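Side-chain contact in DNA polymerase III, beta chain (Streptococcus pneumoniae, PDB 2AWA), which probably encircles DNA as a ring-shaped head-to-tail homodimer and tethers DNA polymerases and other proteins to it, conferring processivity: residues K152-K155 / K156-E160. Numbering follows the deposited sequence.
Sequences KLLK and KIINE
Leu153 and Ile157, one helical turn apart, lie side by side and point the same way, their terminal methyls touching alongside, Leu153 CD2 3.9 Å from Ile157 CD1. With CG anti to the backbone N (chi1 172°), Leu153 brings this methyl alongside its neighbour, and both residues rest on Leu202 of strand 196-203. A looser pair, Leu154 CD2 and Ile158 CD1 at 4.4 Å, faces Phe223 of helix 217-226.

Beneath these side chains four carbonyls are each taken by the amide four residues on. Ile157 N to Leu153 O, Ile158 N to Leu154 O (2.8 Å) and Asn159 N to Lys155 O are nearly straight at the hydrogen. Lys156 N, 3.0 Å from Lys152 O, makes a more bent bond, with an N-H...O angle of 139° and the donor well above the carbonyl plane. Ile158 also lays CG1 3.2 Å from Leu154 O, which probably shields that acceptor in part.

The charged ends find their partners outside these two segments. Lys155, its chain extended beyond CG, carries NZ to a salt bridge with Asp229 and a hydrogen bond to Ser224 O, tying the helix to the end of helix 217-226 and the loop beyond. Glu160 OE1 is satisfied by Lys200, while Lys156 NZ has a long, weak ion pair with Glu378. Apolar i/i+4 pairs facing a sheet and a second helix, with charged residues at the margins, Lys155 and Glu160 in salt bridges, are characteristic of an amphipathic alpha-helix, here in the central domain of the DNA-clamp fold.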
loop_
_atom_site.group_PDB
_atom_site.type_symbol
_atom_site.label_atom_id
_atom_site.label_comp_id
_atom_site.label_asym_id
_atom_site.label_seq_id
_atom_site.Cartn_x
_atom_site.Cartn_y
_atom_site.Cartn_z
ATOM N N LYS B 152 -2.419 -22.224 -16.709
ATOM C CA LYS B 152 -3.083 -20.996 -17.138
ATOM C C LYS B 152 -4.611 -21.217 -17.246
ATOM O O LYS B 152 -5.398 -20.287 -17.007
ATOM C CB LYS B 152 -2.443 -20.406 -18.408
ATOM C CG LYS B 152 -3.272 -20.393 -19.684
ATOM C CD LYS B 152 -2.467 -19.728 -20.842
ATOM C CE LYS B 152 -3.058 -20.044 -22.216
ATOM N NZ LYS B 152 -2.188 -19.611 -23.353
ATOM N N LEU B 153 -5.011 -22.453 -17.548
ATOM C CA LEU B 153 -6.421 -22.850 -17.578
ATOM C C LEU B 153 -7.058 -22.839 -16.178
ATOM O O LEU B 153 -8.169 -22.351 -15.988
ATOM C CB LEU B 153 -6.533 -24.237 -18.229
ATOM C CG LEU B 153 -7.832 -25.053 -18.284
ATOM C CD1 LEU B 153 -7.714 -26.134 -19.325
ATOM C CD2 LEU B 153 -8.132 -25.700 -16.941
ATOM N N LEU B 154 -6.360 -23.418 -15.209
ATOM C CA LEU B 154 -6.792 -23.397 -13.813
ATOM C C LEU B 154 -6.904 -21.977 -13.278
ATOM O O LEU B 154 -7.936 -21.612 -12.707
ATOM C CB LEU B 154 -5.808 -24.146 -12.928
ATOM C CG LEU B 154 -6.270 -25.400 -12.217
ATOM C CD1 LEU B 154 -5.703 -26.613 -12.895
ATOM C CD2 LEU B 154 -5.782 -25.355 -10.777
ATOM N N LYS B 155 -5.838 -21.192 -13.429
ATOM C CA LYS B 155 -5.856 -19.771 -13.028
ATOM C C LYS B 155 -7.023 -19.029 -13.672
ATOM O O LYS B 155 -7.619 -18.142 -13.044
ATOM C CB LYS B 155 -4.552 -19.052 -13.404
ATOM C CG LYS B 155 -3.300 -19.543 -12.652
ATOM C CD LYS B 155 -2.120 -18.632 -12.914
ATOM C CE LYS B 155 -0.880 -19.020 -12.139
ATOM N NZ LYS B 155 -0.038 -17.812 -11.881
ATOM N N LYS B 156 -7.352 -19.395 -14.917
ATOM C CA LYS B 156 -8.468 -18.791 -15.625
ATOM C C LYS B 156 -9.809 -19.220 -15.005
ATOM O O LYS B 156 -10.682 -18.393 -14.780
ATOM C CB LYS B 156 -8.417 -19.110 -17.117
ATOM C CG LYS B 156 -9.442 -18.317 -17.897
ATOM C CD LYS B 156 -9.225 -18.312 -19.414
ATOM C CE LYS B 156 -10.559 -17.959 -20.121
ATOM N NZ LYS B 156 -10.426 -17.251 -21.425
ATOM N N ILE B 157 -9.969 -20.502 -14.715
ATOM C CA ILE B 157 -11.143 -20.961 -13.980
ATOM C C ILE B 157 -11.280 -20.266 -12.623
ATOM O O ILE B 157 -12.355 -19.864 -12.228
ATOM C CB ILE B 157 -11.074 -22.470 -13.757
ATOM C CG1 ILE B 157 -11.587 -23.192 -14.990
ATOM C CG2 ILE B 157 -11.905 -22.895 -12.544
ATOM C CD1 ILE B 157 -11.311 -24.692 -14.956
ATOM N N ILE B 158 -10.170 -20.147 -11.912
ATOM C CA ILE B 158 -10.176 -19.534 -10.610
ATOM C C ILE B 158 -10.631 -18.098 -10.715
ATOM O O ILE B 158 -11.524 -17.708 -9.995
ATOM C CB ILE B 158 -8.821 -19.661 -9.908
ATOM C CG1 ILE B 158 -8.554 -21.129 -9.573
ATOM C CG2 ILE B 158 -8.820 -18.879 -8.627
ATOM C CD1 ILE B 158 -7.100 -21.465 -9.262
ATOM N N ASN B 159 -10.078 -17.317 -11.633
ATOM C CA ASN B 159 -10.496 -15.908 -11.756
ATOM C C ASN B 159 -11.931 -15.738 -12.238
ATOM O O ASN B 159 -12.595 -14.731 -11.912
ATOM C CB ASN B 159 -9.558 -15.128 -12.673
ATOM C CG ASN B 159 -8.339 -14.668 -11.965
ATOM O OD1 ASN B 159 -8.417 -14.176 -10.832
ATOM N ND2 ASN B 159 -7.182 -14.843 -12.604
ATOM N N GLU B 160 -12.405 -16.709 -13.018
ATOM C CA GLU B 160 -13.789 -16.683 -13.453
ATOM C C GLU B 160 -14.836 -17.157 -12.415
ATOM O O GLU B 160 -15.999 -16.852 -12.572
ATOM C CB GLU B 160 -13.928 -17.438 -14.749
ATOM C CG GLU B 160 -13.363 -16.643 -15.920
ATOM C CD GLU B 160 -13.243 -17.460 -17.209
ATOM O OE1 GLU B 160 -13.324 -18.722 -17.138
ATOM O OE2 GLU B 160 -13.069 -16.814 -18.277
#